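Cobalamin-binding protein (Desulfitobacterium hafniense, PDB 4JGI) binds methylcobalamin and probably serves as the corrinoid, methyl-carrying component of a putative O-demethylase system. Local coordinates at residues M11-E16 and G50-S55; M112-A115 and E119-D122. One frame throughout, in Å; residues are numbered along the deposited sequence.

Interaction 1 of 2, residues M11-E16 and G50-S55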
loop_
_atom_site.group_PDB
_atom_site.type_symbol
_atom_site.label_atom_id
_atom_site.label_comp_id
_atom_site.label_asym_id
_atom_site.label_seq_id
_atom_site.Cartn_x
_atom_site.Cartn_y
_atom_site.Cartn_z
ATOM N N MET A 11 -14.202 9.702 -3.142
ATOM C CA MET A 11 -13.356 8.474 -3.031
ATOM C C MET A 11 -13.714 7.751 -1.750
ATOM O O MET A 11 -13.916 6.558 -1.722
ATOM C CB MET A 11 -11.910 8.805 -3.094
ATOM C CG MET A 11 -10.911 7.644 -2.925
ATOM S SD MET A 11 -11.054 6.519 -4.383
ATOM C CE MET A 11 -10.915 4.999 -3.473
ATOM N N SER A 12 -13.803 8.451 -0.636
ATOM C CA SER A 12 -14.215 7.853 0.614
ATOM C C SER A 12 -15.534 7.103 0.498
ATOM O O SER A 12 -15.652 5.988 1.083
ATOM C CB SER A 12 -14.330 8.939 1.690
ATOM O OG SER A 12 -14.746 8.378 2.912
ATOM N N ASP A 13 -16.503 7.701 -0.239
ATOM C CA ASP A 13 -17.804 7.122 -0.420
ATOM C C ASP A 13 -17.817 6.005 -1.495
ATOM O O ASP A 13 -18.884 5.373 -1.737
ATOM C CB ASP A 13 -18.790 8.232 -0.919
ATOM C CG ASP A 13 -19.129 9.230 0.163
ATOM O OD1 ASP A 13 -18.915 8.983 1.349
ATOM O OD2 ASP A 13 -19.657 10.314 -0.190
ATOM N N LEU A 14 -16.701 5.824 -2.195
ATOM C CA LEU A 14 -16.599 4.833 -3.291
ATOM C C LEU A 14 -17.652 5.136 -4.377
ATOM O O LEU A 14 -18.247 4.156 -4.937
ATOM C CB LEU A 14 -16.714 3.413 -2.781
ATOM C CG LEU A 14 -15.621 3.017 -1.796
ATOM C CD1 LEU A 14 -15.807 1.604 -1.228
ATOM C CD2 LEU A 14 -14.284 3.205 -2.436
ATOM N N ASP A 15 -17.833 6.456 -4.655
ATOM C CA ASP A 15 -18.937 6.992 -5.519
ATOM C C ASP A 15 -18.338 7.150 -6.921
ATOM O O ASP A 15 -17.776 8.214 -7.262
ATOM C CB ASP A 15 -19.550 8.280 -5.009
ATOM C CG ASP A 15 -20.694 8.820 -5.898
ATOM O OD1 ASP A 15 -20.934 8.346 -7.035
ATOM O OD2 ASP A 15 -21.327 9.799 -5.455
ATOM N N GLU A 16 -18.494 6.101 -7.745
ATOM C CA GLU A 16 -17.905 6.115 -9.038
ATOM C C GLU A 16 -18.457 7.196 -9.949
ATOM O O GLU A 16 -17.729 7.693 -10.835
ATOM C CB GLU A 16 -18.002 4.735 -9.693
ATOM C CG GLU A 16 -16.976 3.837 -9.156
ATOM C CD GLU A 16 -16.817 2.669 -10.072
ATOM O OE1 GLU A 16 -17.665 1.710 -9.953
ATOM O OE2 GLU A 16 -15.884 2.789 -10.938
ATOM N N GLY A 50 -10.026 3.541 4.692
ATOM C CA GLY A 50 -9.500 2.766 5.778
ATOM C C GLY A 50 -10.088 3.071 7.134
ATOM O O GLY A 50 -10.343 2.145 7.898
ATOM N N GLU A 51 -10.326 4.352 7.397
ATOM C CA GLU A 51 -10.929 4.746 8.672
ATOM C C GLU A 51 -12.354 4.120 8.813
ATOM O O GLU A 51 -12.754 3.620 9.846
ATOM C CB GLU A 51 -11.039 6.275 8.733
ATOM C CG GLU A 51 -9.683 6.927 8.957
ATOM C CD GLU A 51 -9.633 8.440 8.733
ATOM O OE1 GLU A 51 -10.680 9.101 8.501
ATOM O OE2 GLU A 51 -8.515 8.985 8.807
ATOM N N ARG A 52 -13.094 4.116 7.710
ATOM C CA ARG A 52 -14.434 3.543 7.630
ATOM C C ARG A 52 -14.520 2.025 7.721
ATOM O O ARG A 52 -15.499 1.448 8.213
ATOM C CB ARG A 52 -15.185 4.123 6.423
ATOM C CG ARG A 52 -15.335 5.627 6.476
ATOM C CD ARG A 52 -15.929 6.222 5.257
ATOM N NE ARG A 52 -17.357 5.962 5.127
ATOM C CZ ARG A 52 -18.091 6.572 4.162
ATOM N NH1 ARG A 52 -17.509 7.433 3.310
ATOM N NH2 ARG A 52 -19.379 6.334 4.034
ATOM N N PHE A 53 -13.470 1.355 7.279
ATOM C CA PHE A 53 -13.301 -0.051 7.538
ATOM C C PHE A 53 -13.005 -0.297 9.043
ATOM O O PHE A 53 -13.585 -1.223 9.611
ATOM C CB PHE A 53 -12.169 -0.579 6.657
ATOM C CG PHE A 53 -11.850 -2.017 6.903
ATOM C CD1 PHE A 53 -12.598 -2.990 6.305
ATOM C CD2 PHE A 53 -10.858 -2.407 7.807
ATOM C CE1 PHE A 53 -12.357 -4.339 6.550
ATOM C CE2 PHE A 53 -10.588 -3.723 8.059
ATOM C CZ PHE A 53 -11.345 -4.693 7.449
ATOM N N ASP A 54 -12.118 0.486 9.598
ATOM C CA ASP A 54 -11.695 0.273 10.981
ATOM C C ASP A 54 -12.844 0.516 11.945
ATOM O O ASP A 54 -12.904 -0.136 12.950
ATOM C CB ASP A 54 -10.494 1.138 11.394
ATOM C CG ASP A 54 -9.158 0.557 10.873
ATOM O OD1 ASP A 54 -9.099 -0.642 10.406
ATOM O OD2 ASP A 54 -8.176 1.314 10.914
ATOM N N SER A 55 -13.803 1.361 11.564
ATOM C CA SER A 55 -14.998 1.639 12.384
ATOM C C SER A 55 -16.025 0.550 12.303
ATOM O O SER A 55 -16.933 0.503 13.130
ATOM C CB SER A 55 -15.596 2.959 11.936
ATOM O OG SER A 55 -16.396 2.783 10.712
#
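A bend at chi3 (73°), in a side chain extended at chi2 and chi4, swings the guanidinium group of Arg-52 onto the end of the facing helix, where Ser-12 holds its hydroxyl anti to its own backbone N. Atom NH1 then serves two acceptors, both lying almost in the guanidinium plane: it donates to OG of Ser-12 at 2.9 Å and to OD1 of Asp-13, also at 2.9 Å. The second bond is a nearly straight salt bridge (N-H...O 170°). A single oxygen makes it: OD1 offers its anti lone pair, and with the carboxylate plane standing 86° from that of the guanidinium, a flat two-oxygen pairing is ruled out. One step back along the chain, CD of Arg-52 lies 3.4 Å from OG of Ser-12. Within the helical N-terminal B12-binding region, the arginine thus ties the end of helix 32-54 to the turn after helix 4-12, where Leu-14, with positive phi, closes a Schellman motif and Asp-15 N-caps helix 16-29. Glu-57 takes the NE side of the guanidinium in another salt bridge, while Gln-9 donates to OD1 of Asp-13. A leucine in place of Arg-52 would probably leave the Asp-13 and Glu-57 carboxylates without their shared positive mate and the Ser-12 hydroxyl without this donor. Tyr-58 joins the same cluster, bonding through its hydroxyl to the carbonyl oxygen of Ser-12 and touching the arginine side chain.

Interaction 2 of 2, residues M112-A115 and E119-D122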
loop_
_atom_site.group_PDB
_atom_site.type_symbol
_atom_site.label_atom_id
_atom_site.label_comp_id
_atom_site.label_asym_id
_atom_site.label_seq_id
_atom_site.Cartn_x
_atom_site.Cartn_y
_atom_site.Cartn_z
ATOM N N MET A 112 -3.672 -1.347 -3.883
ATOM C CA MET A 112 -3.712 0.047 -3.376
ATOM C C MET A 112 -2.375 0.710 -3.575
ATOM O O MET A 112 -2.336 1.858 -3.955
ATOM C CB MET A 112 -4.139 0.110 -1.935
ATOM C CG MET A 112 -5.586 -0.351 -1.746
ATOM S SD MET A 112 -5.844 -0.276 0.031
ATOM C CE MET A 112 -7.609 -0.501 0.138
ATOM N N ALA A 113 -1.298 -0.019 -3.346
ATOM C CA ALA A 113 0.035 0.589 -3.443
ATOM C C ALA A 113 0.392 0.939 -4.882
ATOM O O ALA A 113 0.911 2.019 -5.181
ATOM C CB ALA A 113 1.072 -0.371 -2.868
ATOM N N GLU A 114 0.062 0.030 -5.819
ATOM C CA GLU A 114 0.229 0.238 -7.248
ATOM C C GLU A 114 -0.603 1.471 -7.717
ATOM O O GLU A 114 -0.095 2.291 -8.428
ATOM C CB GLU A 114 -0.043 -1.055 -8.067
ATOM C CG GLU A 114 1.085 -2.044 -7.889
ATOM C CD GLU A 114 0.922 -3.355 -8.737
ATOM O OE1 GLU A 114 -0.256 -3.767 -8.972
ATOM O OE2 GLU A 114 1.966 -3.980 -9.130
ATOM N N ALA A 115 -1.824 1.564 -7.251
ATOM C CA ALA A 115 -2.689 2.666 -7.587
ATOM C C ALA A 115 -2.233 3.979 -6.980
ATOM O O ALA A 115 -2.663 5.027 -7.431
ATOM C CB ALA A 115 -4.109 2.372 -7.127
ATOM N N GLU A 119 6.082 1.398 -7.262
ATOM C CA GLU A 119 6.516 0.235 -8.059
ATOM C C GLU A 119 6.645 -0.939 -7.087
ATOM O O GLU A 119 7.423 -0.854 -6.107
ATOM C CB GLU A 119 7.828 0.491 -8.723
ATOM C CG GLU A 119 8.321 -0.727 -9.500
ATOM C CD GLU A 119 9.538 -0.453 -10.380
ATOM O OE1 GLU A 119 10.322 0.456 -10.033
ATOM O OE2 GLU A 119 9.732 -1.229 -11.377
ATOM N N VAL A 120 5.806 -1.964 -7.250
ATOM C CA VAL A 120 5.707 -3.006 -6.317
ATOM C C VAL A 120 6.310 -4.273 -6.963
ATOM O O VAL A 120 5.869 -4.722 -8.060
ATOM C CB VAL A 120 4.253 -3.216 -5.868
ATOM C CG1 VAL A 120 4.166 -4.406 -4.940
ATOM C CG2 VAL A 120 3.660 -1.934 -5.222
ATOM N N PHE A 121 7.281 -4.843 -6.287
ATOM C CA PHE A 121 7.878 -6.136 -6.645
ATOM C C PHE A 121 7.243 -7.219 -5.749
ATOM O O PHE A 121 7.638 -7.403 -4.583
ATOM C CB PHE A 121 9.365 -6.122 -6.515
ATOM C CG PHE A 121 10.038 -5.044 -7.309
ATOM C CD1 PHE A 121 10.186 -3.759 -6.838
ATOM C CD2 PHE A 121 10.527 -5.340 -8.606
ATOM C CE1 PHE A 121 10.777 -2.763 -7.588
ATOM C CE2 PHE A 121 11.108 -4.335 -9.385
ATOM C CZ PHE A 121 11.247 -3.049 -8.846
ATOM N N ASP A 122 6.192 -7.849 -6.291
ATOM C CA ASP A 122 5.492 -8.895 -5.598
ATOM C C ASP A 122 6.131 -10.235 -5.753
ATOM O O ASP A 122 6.197 -10.759 -6.892
ATOM C CB ASP A 122 4.025 -8.884 -6.041
ATOM C CG ASP A 122 3.219 -10.006 -5.440
ATOM O OD1 ASP A 122 3.531 -10.454 -4.318
ATOM O OD2 ASP A 122 2.172 -10.351 -6.093
HETATM O O HOH W 1 4.214 -2.050 -9.768
HETATM O O HOH W 2 3.193 -6.038 -8.397
#
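Val-120 meets helix 104-115 through one methyl group, CG2, which is received by two successive helix residues. With CG1 anti to the backbone N (chi1 176°), CG2 is left beside that N and faces the helix; it lies 3.8 Å from CB of Ala-113 and 3.7 Å from CG of Glu-114. Both are ordinary van der Waals contacts. The glutamate sets its CG beside its own backbone N (chi1 -73°) and then runs out extended, crossing the valine side chain at about a right angle. Its CG methylene therefore covers the branched carbon as well, 3.9 Å from CB of Val-120, while the carboxylate is carried on past the valine. This is the helix-to-strand packing of a beta-alpha-beta unit, in which strand 91-96, helix 104-115 and strand 119-122 build one side of the parallel, Rossmann-like cobalamin-binding fold. Strand 119-122 is the outermost on that side of the sheet within the chain: backbone bonds from Glu-119 and Phe-121 tie it to strand 91-96, whereas N and O of Val-120 are met by water. One water accepts from N of Val-120 at 3.0 Å and donates to OE2 of Glu-114; a second donates to O of Val-120 and to the same OE2, although its 2.5 Å separation from OE2 is too short to be trusted in detail. Val-120 also touches Leu-94 of strand 91-96; one residue past Phe-121, Asp-122 reaches back to the helix in salt bridges with Lys-106 and Arg-110.

The two interactions bury similar areas by contrasting chemistry. Interaction 1, nearer the periphery of the molecule, joins helix ends of the N-terminal helical region through charge and hydrogen bonding focused on one arginine nitrogen. Interaction 2, closer to the centre of the chain, belongs to the alpha/beta region and relies on a valine methyl packed against aliphatic atoms, with polar links between its segments left to water. Interactions 1 and 2 share no helix or strand, and their nearest atoms stay about 7 Å apart. Each combines one buried residue (Ser-12, Ala-113) with more accessible ones; the side chain of Ala-113 lies about 8 Å from the bound methylcobalamin, that of Arg-52 about 12 Å.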